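Local coordinates for protein aminoglycoside N(3)-acetyltransferase (PDB 6NP3) that transfers an acetyl group from acetyl-CoA to the 3-amino group of 2-deoxystreptamine antibiotics such as gentamicin, probably conferring resistance to them, at residues 15-28 with 154-168. Sequence-based numbering, arbitrary orientation.
Sequences LGVRSGDMVMPHVS and AGKILSIGAGPDAVT. With LLL ((2R,3R,4R,5R)-2-((1S,2S,3R,4S,6R)-4,6-diamino-3-((2R,3R,6S)-3-amino-6-(aminomethyl)-tetrahydro-2H-pyran-2-yloxy)-2-hydr oxycyclohexyloxy)-5-methyl-4-(methylamino)-tetrahydro-2H-pyran-3,5-diol), chain B.
Gly155 makes a CA-H...O contact with the carbonyl of Met22 and packs its CA on Met22 CG. From here strands 22-27 and 156-160 run parallel, their short axes 25° apart, joined by six backbone hydrogen bonds from Lys156 N to Met22 O through Ser28 N to Ile160 O. Lys156 reaches beyond the strand: its chain is extended past CG, carrying NZ to the turn of residues 18-21, within 2.8 Å of Asp21 OD2 in a salt bridge, with a weak bond to Gly16 O. NZ and Arg18 N approach that carboxylate oxygen from opposite faces of its plane, so the turn and the strand are pinned through one atom; a water links Asp21 OD1 to NZ. Ile157, on the face of Met24 and His26, sets CG2 in the plane of the His26 ring, 3.7 Å from CD2. Leu158 lies on the face shared by Val23 and Lys156, where its branched aliphatic chain packs against Leu46 of helix 39-50: CB meets Val23 CG1 at 3.5 Å and CD1 meets Leu15 CD2. The hydroxyl oxygen of small Ser159 is hydrogen-bonded to Arg247 NH2, and Ile160 CD1 lies beside Val27 CG2. Beyond the strand, the methyls of Ala162 and Ala166 are small enough to sit about 4 Å from His26 CB. Ala166 O stands 3.0 Å above the centre of the imidazole, while Thr168 OG1 comes 3.1 Å from CE1 near the ring plane. Adjacent parallel strands whose C-terminal ends open into ligand-binding loops make up this part of the antibiotic N-acetyltransferase fold: His26, Val27, Ser28 and Thr168 contribute to the acetyl-CoA site, and Asp165 to the aminoglycoside pocket.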
loop_
_atom_site.group_PDB
_atom_site.type_symbol
_atom_site.label_atom_id
_atom_site.label_comp_id
_atom_site.label_asym_id
_atom_site.label_seq_id
_atom_site.Cartn_x
_atom_site.Cartn_y
_atom_site.Cartn_z
ATOM N N LEU A 15 12.203 -16.712 -5.608
ATOM C CA LEU A 15 12.202 -15.317 -6.018
ATOM C C LEU A 15 13.108 -14.462 -5.151
ATOM O O LEU A 15 13.484 -13.353 -5.553
ATOM C CB LEU A 15 10.771 -14.818 -5.909
ATOM C CG LEU A 15 10.470 -13.475 -6.548
ATOM C CD1 LEU A 15 10.604 -13.549 -8.053
ATOM C CD2 LEU A 15 9.076 -13.029 -6.144
ATOM N N GLY A 16 13.441 -14.938 -3.957
ATOM C CA GLY A 16 14.364 -14.234 -3.103
ATOM C C GLY A 16 13.792 -13.792 -1.780
ATOM O O GLY A 16 14.482 -13.113 -1.030
ATOM N N VAL A 17 12.570 -14.176 -1.451
ATOM C CA VAL A 17 12.070 -13.904 -0.112
ATOM C C VAL A 17 12.784 -14.793 0.892
ATOM O O VAL A 17 12.906 -16.009 0.698
ATOM C CB VAL A 17 10.568 -14.157 -0.047
ATOM C CG1 VAL A 17 10.066 -13.862 1.359
ATOM C CG2 VAL A 17 9.820 -13.267 -1.034
ATOM N N ARG A 18 13.306 -14.191 1.947
ATOM C CA ARG A 18 14.065 -14.886 2.966
ATOM C C ARG A 18 13.412 -14.710 4.325
ATOM O O ARG A 18 12.726 -13.713 4.597
ATOM C CB ARG A 18 15.481 -14.341 3.037
ATOM C CG ARG A 18 16.298 -14.593 1.780
ATOM C CD ARG A 18 16.603 -16.078 1.606
ATOM N NE ARG A 18 17.258 -16.401 0.342
ATOM C CZ ARG A 18 16.627 -16.789 -0.760
ATOM N NH1 ARG A 18 15.311 -16.878 -0.789
ATOM N NH2 ARG A 18 17.320 -17.071 -1.847
ATOM N N SER A 19 13.626 -15.702 5.189
ATOM C CA SER A 19 13.193 -15.588 6.571
ATOM C C SER A 19 13.720 -14.290 7.162
ATOM O O SER A 19 14.889 -13.930 6.982
ATOM C CB SER A 19 13.684 -16.796 7.377
ATOM O OG SER A 19 13.107 -18.002 6.896
ATOM N N GLY A 20 12.834 -13.575 7.843
ATOM C CA GLY A 20 13.170 -12.311 8.436
ATOM C C GLY A 20 12.862 -11.100 7.584
ATOM O O GLY A 20 12.986 -9.974 8.070
ATOM N N ASP A 21 12.485 -11.290 6.327
ATOM C CA ASP A 21 12.261 -10.152 5.452
ATOM C C ASP A 21 11.027 -9.354 5.879
ATOM O O ASP A 21 10.095 -9.858 6.511
ATOM C CB ASP A 21 12.060 -10.623 4.007
ATOM C CG ASP A 21 13.355 -10.969 3.275
ATOM O OD1 ASP A 21 14.450 -10.790 3.820
ATOM O OD2 ASP A 21 13.240 -11.387 2.094
ATOM N N MET A 22 11.021 -8.101 5.423
ATOM C CA MET A 22 9.934 -7.135 5.563
ATOM C C MET A 22 9.368 -6.969 4.150
ATOM O O MET A 22 10.033 -6.383 3.285
ATOM C CB MET A 22 10.546 -5.816 6.045
ATOM C CG MET A 22 9.651 -4.577 5.938
ATOM S SD MET A 22 8.366 -4.411 7.147
ATOM C CE MET A 22 6.999 -5.218 6.325
ATOM N N VAL A 23 8.158 -7.482 3.903
ATOM C CA VAL A 23 7.598 -7.570 2.552
ATOM C C VAL A 23 6.261 -6.841 2.472
ATOM O O VAL A 23 5.384 -7.035 3.325
ATOM C CB VAL A 23 7.441 -9.038 2.115
ATOM C CG1 VAL A 23 6.713 -9.164 0.791
ATOM C CG2 VAL A 23 8.789 -9.702 2.074
ATOM N N MET A 24 6.094 -6.040 1.408
ATOM C CA MET A 24 4.831 -5.380 1.094
ATOM C C MET A 24 4.321 -5.976 -0.208
ATOM O O MET A 24 4.908 -5.719 -1.279
ATOM C CB MET A 24 5.029 -3.874 0.940
ATOM C CG MET A 24 3.753 -3.133 0.625
ATOM S SD MET A 24 3.958 -1.374 0.844
ATOM C CE MET A 24 2.269 -0.861 0.710
ATOM N N PRO A 25 3.249 -6.749 -0.178
ATOM C CA PRO A 25 2.751 -7.378 -1.401
ATOM C C PRO A 25 1.715 -6.529 -2.125
ATOM O O PRO A 25 0.912 -5.810 -1.530
ATOM C CB PRO A 25 2.114 -8.679 -0.881
ATOM C CG PRO A 25 1.541 -8.258 0.444
ATOM C CD PRO A 25 2.545 -7.249 1.022
ATOM N N HIS A 26 1.715 -6.706 -3.440
ATOM C CA HIS A 26 0.696 -6.173 -4.338
ATOM C C HIS A 26 0.319 -7.353 -5.212
ATOM O O HIS A 26 1.170 -7.880 -5.922
ATOM C CB HIS A 26 1.205 -5.013 -5.212
ATOM C CG HIS A 26 1.580 -3.800 -4.429
ATOM N ND1 HIS A 26 0.644 -3.032 -3.779
ATOM C CD2 HIS A 26 2.786 -3.257 -4.154
ATOM C CE1 HIS A 26 1.262 -2.047 -3.147
ATOM N NE2 HIS A 26 2.555 -2.160 -3.361
ATOM N N VAL A 27 -0.938 -7.772 -5.172
ATOM C CA VAL A 27 -1.318 -9.070 -5.734
ATOM C C VAL A 27 -2.497 -8.939 -6.693
ATOM O O VAL A 27 -3.519 -8.329 -6.357
ATOM C CB VAL A 27 -1.687 -10.065 -4.615
ATOM C CG1 VAL A 27 -2.050 -11.444 -5.184
ATOM C CG2 VAL A 27 -0.579 -10.155 -3.591
ATOM N N SER A 28 -2.370 -9.565 -7.859
ATOM C CA SER A 28 -3.507 -9.867 -8.725
ATOM C C SER A 28 -3.877 -11.343 -8.543
ATOM O O SER A 28 -3.188 -12.238 -9.046
ATOM C CB SER A 28 -3.149 -9.596 -10.180
ATOM O OG SER A 28 -4.147 -10.154 -11.034
ATOM N N ALA A 154 14.375 -2.055 5.582
ATOM C CA ALA A 154 14.860 -3.004 4.592
ATOM C C ALA A 154 13.713 -3.551 3.758
ATOM O O ALA A 154 13.748 -4.688 3.311
ATOM C CB ALA A 154 15.703 -4.135 5.206
ATOM N N GLY A 155 12.673 -2.749 3.545
ATOM C CA GLY A 155 11.475 -3.271 2.924
ATOM C C GLY A 155 11.729 -3.774 1.510
ATOM O O GLY A 155 12.495 -3.173 0.739
ATOM N N LYS A 156 10.984 -4.817 1.141
ATOM C CA LYS A 156 10.943 -5.356 -0.210
ATOM C C LYS A 156 9.508 -5.292 -0.698
ATOM O O LYS A 156 8.569 -5.584 0.056
ATOM C CB LYS A 156 11.408 -6.811 -0.266
ATOM C CG LYS A 156 12.810 -7.026 0.213
ATOM C CD LYS A 156 13.209 -8.478 0.066
ATOM C CE LYS A 156 14.588 -8.763 0.615
ATOM N NZ LYS A 156 15.020 -10.192 0.356
ATOM N N ILE A 157 9.329 -4.869 -1.942
ATOM C CA ILE A 157 8.010 -4.801 -2.552
ATOM C C ILE A 157 7.828 -6.049 -3.403
ATOM O O ILE A 157 8.614 -6.304 -4.322
ATOM C CB ILE A 157 7.849 -3.525 -3.387
ATOM C CG1 ILE A 157 7.971 -2.290 -2.479
ATOM C CG2 ILE A 157 6.499 -3.540 -4.091
ATOM C CD1 ILE A 157 8.275 -1.000 -3.171
ATOM N N LEU A 158 6.784 -6.823 -3.121
ATOM C CA LEU A 158 6.551 -8.114 -3.772
ATOM C C LEU A 158 5.332 -7.962 -4.674
ATOM O O LEU A 158 4.197 -7.919 -4.210
ATOM C CB LEU A 158 6.325 -9.179 -2.709
ATOM C CG LEU A 158 5.841 -10.540 -3.194
ATOM C CD1 LEU A 158 6.784 -11.131 -4.211
ATOM C CD2 LEU A 158 5.669 -11.474 -2.002
ATOM N N SER A 159 5.588 -7.820 -5.957
ATOM C CA SER A 159 4.539 -7.621 -6.938
ATOM C C SER A 159 4.234 -8.973 -7.565
ATOM O O SER A 159 5.096 -9.565 -8.218
ATOM C CB SER A 159 4.977 -6.634 -8.017
ATOM O OG SER A 159 3.999 -6.550 -9.054
ATOM N N ILE A 160 3.014 -9.450 -7.353
ATOM C CA ILE A 160 2.589 -10.763 -7.817
ATOM C C ILE A 160 1.520 -10.533 -8.872
ATOM O O ILE A 160 0.329 -10.432 -8.562
ATOM C CB ILE A 160 2.090 -11.633 -6.649
ATOM C CG1 ILE A 160 3.228 -11.876 -5.672
ATOM C CG2 ILE A 160 1.519 -12.938 -7.167
ATOM C CD1 ILE A 160 2.787 -12.519 -4.360
ATOM N N GLY A 161 1.963 -10.468 -10.121
ATOM C CA GLY A 161 1.106 -10.194 -11.249
ATOM C C GLY A 161 0.528 -8.799 -11.307
ATOM O O GLY A 161 -0.350 -8.541 -12.138
ATOM N N ALA A 162 0.961 -7.896 -10.438
ATOM C CA ALA A 162 0.456 -6.529 -10.420
ATOM C C ALA A 162 1.258 -5.646 -11.364
ATOM O O ALA A 162 2.427 -5.900 -11.639
ATOM C CB ALA A 162 0.545 -5.976 -9.002
ATOM N N GLY A 163 0.613 -4.597 -11.851
ATOM C CA GLY A 163 1.235 -3.712 -12.811
ATOM C C GLY A 163 2.090 -2.660 -12.145
ATOM O O GLY A 163 2.098 -2.494 -10.914
ATOM N N PRO A 164 2.804 -1.889 -12.971
ATOM C CA PRO A 164 3.708 -0.858 -12.425
ATOM C C PRO A 164 2.988 0.261 -11.697
ATOM O O PRO A 164 3.612 0.956 -10.882
ATOM C CB PRO A 164 4.463 -0.351 -13.662
ATOM C CG PRO A 164 3.535 -0.682 -14.828
ATOM C CD PRO A 164 2.884 -1.993 -14.438
ATOM N N ASP A 165 1.686 0.421 -11.923
ATOM C CA ASP A 165 0.906 1.418 -11.206
ATOM C C ASP A 165 0.707 1.058 -9.742
ATOM O O ASP A 165 0.228 1.900 -8.974
ATOM C CB ASP A 165 -0.498 1.520 -11.815
ATOM C CG ASP A 165 -1.359 0.297 -11.486
ATOM O OD1 ASP A 165 -1.129 -0.752 -12.103
ATOM O OD2 ASP A 165 -2.228 0.363 -10.589
ATOM N N ALA A 166 1.037 -0.168 -9.341
ATOM C CA ALA A 166 0.595 -0.696 -8.060
ATOM C C ALA A 166 1.494 -0.327 -6.890
ATOM O O ALA A 166 1.118 -0.591 -5.756
ATOM C CB ALA A 166 0.518 -2.220 -8.143
ATOM N N VAL A 167 2.605 0.361 -7.128
ATOM C CA VAL A 167 3.686 0.484 -6.141
ATOM C C VAL A 167 3.431 1.660 -5.193
ATOM O O VAL A 167 3.936 2.778 -5.376
ATOM C CB VAL A 167 5.028 0.621 -6.863
ATOM C CG1 VAL A 167 6.143 0.643 -5.853
ATOM C CG2 VAL A 167 5.231 -0.461 -7.912
ATOM N N THR A 168 2.642 1.394 -4.157
ATOM C CA THR A 168 2.230 2.439 -3.227
ATOM C C THR A 168 3.417 3.163 -2.628
ATOM O O THR A 168 3.331 4.362 -2.348
ATOM C CB THR A 168 1.413 1.809 -2.097
ATOM O OG1 THR A 168 0.438 0.909 -2.650
ATOM C CG2 THR A 168 0.765 2.834 -1.240
HETATM C C11 LLL B . -5.355 4.179 -8.748
HETATM O O11 LLL B . -4.351 4.147 -7.700
HETATM C C21 LLL B . -5.248 2.862 -9.514
HETATM N N21 LLL B . -5.261 1.786 -8.529
HETATM C C31 LLL B . -3.936 2.772 -10.201
HETATM C C41 LLL B . -3.829 3.929 -11.182
HETATM C C51 LLL B . -4.001 5.227 -10.402
HETATM O O51 LLL B . -5.213 5.228 -9.700
HETATM C C61 LLL B . -4.017 6.411 -11.345
HETATM N N61 LLL B . -4.196 7.625 -10.550
HETATM C C12 LLL B . -4.559 5.630 -3.759
HETATM N N12 LLL B . -4.553 6.448 -2.554
HETATM C C22 LLL B . -3.220 5.705 -4.492
HETATM C C32 LLL B . -3.296 4.769 -5.681
HETATM N N32 LLL B . -2.017 4.793 -6.396
HETATM C C42 LLL B . -4.396 5.143 -6.675
HETATM C C52 LLL B . -5.735 5.219 -5.940
HETATM O O52 LLL B . -6.696 5.748 -6.823
HETATM C C62 LLL B . -5.673 6.097 -4.706
HETATM O O62 LLL B . -6.903 5.975 -4.015
HETATM C C13 LLL B . -7.593 7.180 -3.677
HETATM C C23 LLL B . -8.357 6.892 -2.388
HETATM O O23 LLL B . -7.433 6.428 -1.425
HETATM C C33 LLL B . -9.394 5.775 -2.609
HETATM N N33 LLL B . -10.202 5.588 -1.384
HETATM C C43 LLL B . -10.295 6.171 -3.798
HETATM O O43 LLL B . -11.084 7.261 -3.365
HETATM C C53 LLL B . -9.443 6.561 -5.011
HETATM O O53 LLL B . -8.513 7.576 -4.713
HETATM C C83 LLL B . -11.187 4.992 -4.203
HETATM C C93 LLL B . -10.192 4.172 -0.957
HETATM O O HOH W 1 16.855 -10.430 2.594
HETATM O O HOH W 2 13.450 -7.386 4.001
#